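Local coordinates for endoribonuclease L-PSP/chorismate mutase-like domain-containing protein (Agrobacterium tumefaciens, PDB 3D01) that is of unknown function but adopts the YjgF/chorismate mutase-like fold and may be related in activity to the putative endoribonucleases of that family, at residues 68-71 with 72-76; 115-118 with 119-122; 15-18 with 19-22. One frame throughout, in Å; residues are numbered along the deposited sequence.

Contact 1. Residues 68-71 with 72-76; sequences VDVA and SAQRA
Asp69 and Ser72 face each other across the first turn of helix 70-91, the aspartate folding its carboxylate back over the start of the helix. With CG placed between its own main-chain N and C atoms (chi1 66°), OD1 comes down on the main chain three residues on and accepts from Ser72 N at 2.9 Å, a nearly straight bond that meets the oxygen close to its C-O axis. The serine hydroxyl lies beside the same oxygen, Ser72 OG being 3.1 Å from Asp69 OD1. A water ties the two residues together a second time, accepting from Asp69 N at 3.0 Å and hydrogen-bonded to Ser72 OG.

Behind this cap the helical bonds begin: Ala73 N donates to Asp69 O, and Gln74 N to Val70 O at 2.7 Å. Val70 and Gln74 sit one turn apart with their side chains at an angle to one another. The valine has CG1 anti to its backbone N (chi1 169°), which sets this methyl 3.8 Å from Gln74 CD. The glutamine chain runs on extended past Val70 O, its CG 3.3 Å from that oxygen, and its NE2 is held by Leu120 O. Val68 CG2 lies loosely, 4.4 Å from Ala73 CB, while Arg75 turns outward to a salt bridge with Glu78. The negative carboxylate at the amino end would be expected to interact favourably with the helix dipole. Asp69 binding the amide of its third successor is the classic side-chain N-cap, here opening the helix 70-91 of a YjgF-like fold.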
ATOM      1  N   VAL I  68      24.080   5.955  -1.650  1.00 16.36           N
ATOM      2  CA  VAL I  68      23.611   7.136  -0.912  1.00 17.61           C
ATOM      3  C   VAL I  68      23.552   6.827   0.563  1.00 18.22           C
ATOM      4  O   VAL I  68      23.295   5.696   0.968  1.00 16.17           O
ATOM      5  CB  VAL I  68      22.218   7.620  -1.427  1.00 18.92           C
ATOM      6  CG1 VAL I  68      22.304   7.773  -2.956  1.00 20.30           C
ATOM      7  CG2 VAL I  68      21.158   6.723  -1.092  1.00 19.59           C
ATOM      8  N   ASP I  69      23.848   7.846   1.352  1.00 18.33           N
ATOM      9  CA  ASP I  69      23.777   7.743   2.799  1.00 18.85           C
ATOM     10  C   ASP I  69      22.422   8.243   3.314  1.00 18.57           C
ATOM     11  O   ASP I  69      21.586   8.683   2.540  1.00 18.01           O
ATOM     12  CB  ASP I  69      24.952   8.500   3.452  1.00 19.63           C
ATOM     13  CG  ASP I  69      24.929  10.034   3.246  1.00 21.33           C
ATOM     14  OD1 ASP I  69      23.966  10.627   2.743  1.00 20.87           O
ATOM     15  OD2 ASP I  69      25.960  10.654   3.626  1.00 28.07           O
ATOM     16  N   VAL I  70      22.233   8.196   4.632  1.00 18.97           N
ATOM     17  CA  VAL I  70      20.937   8.514   5.188  1.00 18.61           C
ATOM     18  C   VAL I  70      20.572   9.981   4.914  1.00 18.43           C
ATOM     19  O   VAL I  70      19.420  10.291   4.527  1.00 18.86           O
ATOM     20  CB  VAL I  70      20.830   8.156   6.678  1.00 18.27           C
ATOM     21  CG1 VAL I  70      19.541   8.758   7.280  1.00 17.08           C
ATOM     22  CG2 VAL I  70      20.857   6.622   6.844  1.00 18.37           C
ATOM     23  N   ALA I  71      21.532  10.874   5.097  1.00 18.65           N
ATOM     24  CA  ALA I  71      21.239  12.305   4.907  1.00 19.04           C
ATOM     25  C   ALA I  71      20.770  12.571   3.460  1.00 18.91           C
ATOM     26  O   ALA I  71      19.763  13.247   3.219  1.00 19.32           O
ATOM     27  CB  ALA I  71      22.466  13.135   5.263  1.00 18.92           C
ATOM     28  N   SER I  72      21.478  12.014   2.482  1.00 18.75           N
ATOM     29  CA  SER I  72      21.077  12.195   1.085  1.00 18.38           C
ATOM     30  C   SER I  72      19.699  11.567   0.787  1.00 17.29           C
ATOM     31  O   SER I  72      18.908  12.102   0.019  1.00 17.82           O
ATOM     32  CB  SER I  72      22.115  11.602   0.147  1.00 18.01           C
ATOM     33  OG  SER I  72      23.329  12.304   0.271  1.00 20.28           O
ATOM     34  N   ALA I  73      19.446  10.398   1.382  1.00 17.33           N
ATOM     35  CA  ALA I  73      18.179   9.707   1.239  1.00 16.32           C
ATOM     36  C   ALA I  73      17.045  10.516   1.880  1.00 15.91           C
ATOM     37  O   ALA I  73      15.934  10.568   1.343  1.00 15.01           O
ATOM     38  CB  ALA I  73      18.256   8.296   1.869  1.00 15.48           C
ATOM     39  N   GLN I  74      17.316  11.148   3.019  1.00 16.53           N
ATOM     40  CA  GLN I  74      16.339  12.049   3.624  1.00 17.37           C
ATOM     41  C   GLN I  74      15.965  13.209   2.684  1.00 17.49           C
ATOM     42  O   GLN I  74      14.805  13.567   2.584  1.00 17.51           O
ATOM     43  CB  GLN I  74      16.850  12.590   4.955  1.00 17.58           C
ATOM     44  CG  GLN I  74      16.767  11.550   6.054  1.00 18.85           C
ATOM     45  CD  GLN I  74      17.508  11.929   7.317  1.00 19.52           C
ATOM     46  OE1 GLN I  74      18.468  12.714   7.291  1.00 22.87           O
ATOM     47  NE2 GLN I  74      17.059  11.372   8.455  1.00 20.51           N
ATOM     48  N   ARG I  75      16.936  13.811   2.022  1.00 18.18           N
ATOM     49  CA  ARG I  75      16.637  14.802   0.990  1.00 18.77           C
ATOM     50  C   ARG I  75      15.786  14.238  -0.120  1.00 17.94           C
ATOM     51  O   ARG I  75      14.873  14.873  -0.588  1.00 18.27           O
ATOM     52  CB  ARG I  75      17.908  15.309   0.346  1.00 20.47           C
ATOM     53  CG  ARG I  75      17.699  16.489  -0.630  1.00 24.26           C
ATOM     54  CD  ARG I  75      17.089  17.717   0.043  1.00 35.14           C
ATOM     55  NE  ARG I  75      17.746  17.974   1.329  1.00 41.30           N
ATOM     56  CZ  ARG I  75      17.553  19.036   2.103  1.00 44.80           C
ATOM     57  NH1 ARG I  75      16.733  20.013   1.735  1.00 49.26           N
ATOM     58  NH2 ARG I  75      18.199  19.123   3.265  1.00 45.77           N
ATOM     59  N   ALA I  76      16.114  13.040  -0.585  1.00 17.39           N
ATOM     60  CA  ALA I  76      15.231  12.345  -1.522  1.00 16.37           C
ATOM     61  C   ALA I  76      13.779  12.248  -1.020  1.00 16.39           C
ATOM     62  O   ALA I  76      12.847  12.550  -1.764  1.00 15.66           O
ATOM     63  CB  ALA I  76      15.775  10.928  -1.870  1.00 16.69           C
TER
HETATM   64  O   HOH W   1      25.161  10.050  -0.134  1.00 21.90           O

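Contact 2. Residues 115-118 with 119-122; sequences FVEQ and HLVI
His119 folds its imidazole back over the main chain of Glu117, CE1 lying 3.5 Å from Glu117 CA. This is the first turn of helix 118-133, with Glu117 at the N-cap position, in the YjgF-like fold. A chi1 of 55° turns the ring back along the chain until CE1 also comes 3.5 Å from Val116 O, which lies at the ring edge, in plane. Leu120 CG covers one face, 3.6 Å from the ring plane and nearer the edge of the ring than its centre. ND1 is buried here without a polar partner in the model. The ring also stacks on Phe151 of the second subunit, so this helix start forms part of the trimer interface.

Glu117 is extended beyond CG and passes Leu120 obliquely, OE2 being 3.7 Å from the methyl CD1. Its carbonyl oxygen serves two amides: Val121 N at 3.2 Å, in the carbonyl plane, and Leu120 N in a weak, bent bond. Gln118 NE2 is held chiefly by Ser111 OG and reaches Phe115 O only weakly. Glu117 N stands over the centre of the Phe115 ring, 3.6 Å above its plane, while at the edge of that ring CZ meets Val121 CG2 at 3.7 Å.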
ATOM      1  N   PHE I 115      21.045  -2.344   5.045  1.00 15.59           N
ATOM      2  CA  PHE I 115      20.518  -1.025   5.393  1.00 15.29           C
ATOM      3  C   PHE I 115      19.171  -1.190   6.091  1.00 15.64           C
ATOM      4  O   PHE I 115      18.255  -1.795   5.520  1.00 15.07           O
ATOM      5  CB  PHE I 115      20.413  -0.095   4.213  1.00 15.27           C
ATOM      6  CG  PHE I 115      19.863   1.221   4.603  1.00 14.82           C
ATOM      7  CD1 PHE I 115      20.626   2.060   5.423  1.00 13.37           C
ATOM      8  CD2 PHE I 115      18.560   1.583   4.269  1.00 13.65           C
ATOM      9  CE1 PHE I 115      20.133   3.277   5.835  1.00 14.15           C
ATOM     10  CE2 PHE I 115      18.055   2.799   4.702  1.00 15.01           C
ATOM     11  CZ  PHE I 115      18.829   3.637   5.465  1.00 14.22           C
ATOM     12  N   VAL I 116      19.072  -0.662   7.324  1.00 14.74           N
ATOM     13  CA  VAL I 116      17.896  -0.902   8.168  1.00 15.36           C
ATOM     14  C   VAL I 116      17.363   0.374   8.841  1.00 15.69           C
ATOM     15  O   VAL I 116      16.731   0.320   9.892  1.00 16.75           O
ATOM     16  CB  VAL I 116      18.206  -2.029   9.212  1.00 15.50           C
ATOM     17  CG1 VAL I 116      18.397  -3.355   8.507  1.00 16.44           C
ATOM     18  CG2 VAL I 116      19.435  -1.659  10.092  1.00 15.87           C
ATOM     19  N   GLU I 117      17.606   1.517   8.221  1.00 15.49           N
ATOM     20  CA  GLU I 117      17.141   2.799   8.762  1.00 16.19           C
ATOM     21  C   GLU I 117      16.201   3.494   7.786  1.00 15.23           C
ATOM     22  O   GLU I 117      16.192   4.726   7.645  1.00 15.10           O
ATOM     23  CB  GLU I 117      18.332   3.681   9.133  1.00 15.93           C
ATOM     24  CG  GLU I 117      19.096   3.125  10.306  1.00 18.64           C
ATOM     25  CD  GLU I 117      20.416   3.831  10.529  1.00 21.77           C
ATOM     26  OE1 GLU I 117      21.189   4.035   9.587  1.00 29.22           O
ATOM     27  OE2 GLU I 117      20.712   4.126  11.678  1.00 29.75           O
ATOM     28  N   GLN I 118      15.346   2.698   7.168  1.00 14.59           N
ATOM     29  CA  GLN I 118      14.336   3.246   6.270  1.00 14.76           C
ATOM     30  C   GLN I 118      13.385   4.224   6.980  1.00 15.05           C
ATOM     31  O   GLN I 118      12.903   5.166   6.373  1.00 16.48           O
ATOM     32  CB  GLN I 118      13.540   2.160   5.569  1.00 15.85           C
ATOM     33  CG  GLN I 118      14.336   1.261   4.621  1.00 14.77           C
ATOM     34  CD  GLN I 118      15.003   0.088   5.306  1.00 15.35           C
ATOM     35  OE1 GLN I 118      14.910  -0.078   6.535  1.00 12.53           O
ATOM     36  NE2 GLN I 118      15.656  -0.769   4.503  1.00 14.03           N
ATOM     37  N   HIS I 119      13.119   3.981   8.255  1.00 15.23           N
ATOM     38  CA  HIS I 119      12.303   4.925   9.078  1.00 15.80           C
ATOM     39  C   HIS I 119      12.955   6.307   9.134  1.00 15.85           C
ATOM     40  O   HIS I 119      12.276   7.324   8.995  1.00 16.34           O
ATOM     41  CB  HIS I 119      12.039   4.379  10.476  1.00 16.23           C
ATOM     42  CG  HIS I 119      13.281   4.008  11.221  1.00 17.18           C
ATOM     43  ND1 HIS I 119      14.145   3.015  10.797  1.00 16.63           N
ATOM     44  CD2 HIS I 119      13.801   4.489  12.371  1.00 20.56           C
ATOM     45  CE1 HIS I 119      15.145   2.919  11.654  1.00 20.57           C
ATOM     46  NE2 HIS I 119      14.964   3.808  12.611  1.00 19.46           N
ATOM     47  N   LEU I 120      14.273   6.351   9.294  1.00 16.12           N
ATOM     48  CA  LEU I 120      14.993   7.620   9.330  1.00 16.00           C
ATOM     49  C   LEU I 120      14.927   8.327   7.984  1.00 16.28           C
ATOM     50  O   LEU I 120      14.855   9.580   7.910  1.00 15.98           O
ATOM     51  CB  LEU I 120      16.435   7.371   9.717  1.00 16.11           C
ATOM     52  CG  LEU I 120      16.606   6.740  11.095  1.00 17.77           C
ATOM     53  CD1 LEU I 120      18.102   6.789  11.461  1.00 18.47           C
ATOM     54  CD2 LEU I 120      15.727   7.412  12.116  1.00 18.98           C
ATOM     55  N   VAL I 121      14.960   7.537   6.913  1.00 15.85           N
ATOM     56  CA  VAL I 121      14.877   8.099   5.565  1.00 15.62           C
ATOM     57  C   VAL I 121      13.529   8.750   5.336  1.00 15.61           C
ATOM     58  O   VAL I 121      13.446   9.888   4.895  1.00 16.37           O
ATOM     59  CB  VAL I 121      15.161   7.027   4.489  1.00 15.39           C
ATOM     60  CG1 VAL I 121      14.819   7.568   3.068  1.00 15.13           C
ATOM     61  CG2 VAL I 121      16.628   6.537   4.640  1.00 16.09           C
ATOM     62  N   ILE I 122      12.470   8.032   5.667  1.00 15.43           N
ATOM     63  CA  ILE I 122      11.122   8.519   5.428  1.00 15.65           C
ATOM     64  C   ILE I 122      10.791   9.661   6.393  1.00 15.43           C
ATOM     65  O   ILE I 122       9.964  10.514   6.074  1.00 15.41           O
ATOM     66  CB  ILE I 122      10.082   7.376   5.473  1.00 16.61           C
ATOM     67  CG1 ILE I 122      10.396   6.325   4.397  1.00 16.60           C
ATOM     68  CG2 ILE I 122       8.675   7.927   5.294  1.00 15.64           C
ATOM     69  CD1 ILE I 122      10.537   6.850   2.919  1.00 15.60           C
TER

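Contact 3. Residues 15-18 with 19-22; sequences EGRL and KELG
The last turns of helix 3-21 carry regular backbone bonds from Lys19 N to Glu15 O and from Glu20 N to Gly16 O, both 3.0 Å, and then give way to weaker, bent bonds toward Gly22, where phi turns positive (114°) and the helix ends. Gly22 N reaches back to Lys19 O at 2.9 Å and, weakly, to Leu18 O, which also receives a weak bond from Leu21 N. This is a Schellman motif, and Gly22, with its positive phi, takes the position that ends it.

Among the side chains, Lys19 and Glu20 each start with CG beside their own backbone N and lie over carbonyl oxygens of the turn before. Lys19 CG is 3.4 Å from Glu15 O, and its extended chain then leads away; Glu20 CG rests at the same separation from Gly16 O, with OE1 near Arg17 CA. Leu21 CB lies 3.4 Å from Leu18 O. Leu18 is buried against Leu128 and Val132 of helix 118-133 and further covered by Phe23 and Leu25, while the more exposed Leu21 also touches Val132.

Charged ends stay apart: Glu15 OE2 lies 5.5 Å from Lys19 NZ, and Arg17 NH1 is 5.6 Å from Glu20 OE1. Glu15 instead pairs with Lys89 through OE1. Between the two segments, backbone bonds therefore supply the specific grip, and the opposite charges probably add no more than a weak, long-range attraction.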
ATOM      1  N   GLU I  15       2.534  27.041   1.596  1.00 25.68           N
ATOM      2  CA  GLU I  15       3.622  27.158   0.639  1.00 26.73           C
ATOM      3  C   GLU I  15       4.775  28.024   1.131  1.00 26.34           C
ATOM      4  O   GLU I  15       5.932  27.787   0.780  1.00 25.82           O
ATOM      5  CB  GLU I  15       3.108  27.695  -0.676  1.00 27.14           C
ATOM      6  CG  GLU I  15       2.120  26.807  -1.366  1.00 29.93           C
ATOM      7  CD  GLU I  15       1.976  27.162  -2.835  1.00 30.04           C
ATOM      8  OE1 GLU I  15       0.866  26.973  -3.364  1.00 35.69           O
ATOM      9  OE2 GLU I  15       2.963  27.621  -3.465  1.00 36.47           O
ATOM     10  N   GLY I  16       4.480  29.036   1.950  1.00 26.22           N
ATOM     11  CA  GLY I  16       5.538  29.856   2.525  1.00 26.03           C
ATOM     12  C   GLY I  16       6.393  29.074   3.507  1.00 25.66           C
ATOM     13  O   GLY I  16       7.623  29.193   3.516  1.00 25.54           O
ATOM     14  N   ARG I  17       5.745  28.273   4.349  1.00 25.61           N
ATOM     15  CA  ARG I  17       6.466  27.375   5.251  1.00 25.74           C
ATOM     16  C   ARG I  17       7.401  26.441   4.468  1.00 24.43           C
ATOM     17  O   ARG I  17       8.512  26.193   4.887  1.00 23.21           O
ATOM     18  CB  ARG I  17       5.499  26.554   6.069  1.00 25.55           C
ATOM     19  CG  ARG I  17       4.703  27.377   7.071  1.00 27.14           C
ATOM     20  CD  ARG I  17       4.032  26.455   8.030  1.00 30.60           C
ATOM     21  NE  ARG I  17       2.754  26.875   8.595  1.00 34.26           N
ATOM     22  CZ  ARG I  17       2.575  27.797   9.546  1.00 40.80           C
ATOM     23  NH1 ARG I  17       3.594  28.571  10.005  1.00 41.98           N
ATOM     24  NH2 ARG I  17       1.330  27.994  10.005  1.00 39.37           N
ATOM     25  N   LEU I  18       6.948  25.982   3.319  1.00 24.31           N
ATOM     26  CA  LEU I  18       7.768  25.094   2.503  1.00 24.89           C
ATOM     27  C   LEU I  18       8.986  25.827   1.947  1.00 25.23           C
ATOM     28  O   LEU I  18      10.087  25.271   1.921  1.00 25.28           O
ATOM     29  CB  LEU I  18       6.933  24.524   1.377  1.00 24.44           C
ATOM     30  CG  LEU I  18       7.605  23.488   0.476  1.00 25.07           C
ATOM     31  CD1 LEU I  18       8.190  22.349   1.366  1.00 23.81           C
ATOM     32  CD2 LEU I  18       6.546  23.014  -0.536  1.00 25.32           C
ATOM     33  N   LYS I  19       8.804  27.067   1.493  1.00 25.43           N
ATOM     34  CA  LYS I  19       9.960  27.892   1.088  1.00 26.43           C
ATOM     35  C   LYS I  19      10.978  28.110   2.232  1.00 26.61           C
ATOM     36  O   LYS I  19      12.189  28.076   2.023  1.00 27.47           O
ATOM     37  CB  LYS I  19       9.503  29.238   0.539  1.00 26.66           C
ATOM     38  CG  LYS I  19       8.699  29.139  -0.700  1.00 27.20           C
ATOM     39  CD  LYS I  19       8.353  30.495  -1.268  1.00 29.04           C
ATOM     40  CE  LYS I  19       7.418  30.323  -2.458  1.00 29.12           C
ATOM     41  NZ  LYS I  19       6.745  31.576  -2.877  1.00 30.34           N
ATOM     42  N   GLU I  20      10.486  28.323   3.447  1.00 26.77           N
ATOM     43  CA  GLU I  20      11.354  28.464   4.602  1.00 27.08           C
ATOM     44  C   GLU I  20      12.172  27.205   4.830  1.00 27.04           C
ATOM     45  O   GLU I  20      13.236  27.256   5.441  1.00 27.10           O
ATOM     46  CB  GLU I  20      10.541  28.768   5.839  1.00 27.25           C
ATOM     47  CG  GLU I  20       9.888  30.148   5.810  1.00 28.81           C
ATOM     48  CD  GLU I  20       8.978  30.391   6.999  1.00 29.63           C
ATOM     49  OE1 GLU I  20       8.554  29.435   7.667  1.00 34.86           O
ATOM     50  OE2 GLU I  20       8.658  31.560   7.270  1.00 35.34           O
ATOM     51  N   LEU I  21      11.669  26.078   4.349  1.00 26.52           N
ATOM     52  CA  LEU I  21      12.403  24.817   4.465  1.00 27.25           C
ATOM     53  C   LEU I  21      13.362  24.586   3.297  1.00 27.88           C
ATOM     54  O   LEU I  21      14.186  23.666   3.337  1.00 28.91           O
ATOM     55  CB  LEU I  21      11.425  23.658   4.558  1.00 26.53           C
ATOM     56  CG  LEU I  21      10.660  23.471   5.861  1.00 27.06           C
ATOM     57  CD1 LEU I  21       9.770  22.208   5.745  1.00 27.68           C
ATOM     58  CD2 LEU I  21      11.600  23.339   7.043  1.00 28.09           C
ATOM     59  N   GLY I  22      13.262  25.394   2.257  1.00 28.27           N
ATOM     60  CA  GLY I  22      14.201  25.345   1.155  1.00 28.63           C
ATOM     61  C   GLY I  22      13.602  24.907  -0.159  1.00 28.72           C
ATOM     62  O   GLY I  22      14.329  24.765  -1.146  1.00 30.41           O
TER

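In the fold
Along the chain the order is contact 3, contact 1, contact 2, each at one end of a different helix: contact 3 closes helix 3-21, contact 1 opens helix 70-91 and contact 2 leads into helix 118-133. Contacts 1 and 2 touch, their centres about 9 Å apart, so the two helices start side by side; Val70 CG2 packs on Phe115 CE1 at 3.6 Å. Side chains of both come near bound polyether, probably from the crystallisation liquor, though such molecules often mark pockets; contact 2 also meets the second subunit. Contact 3 has its centre about 20 Å from that of contact 1 and 24 Å from that of contact 2, touching neither, yet its residues join helix 3-21 to both other helices.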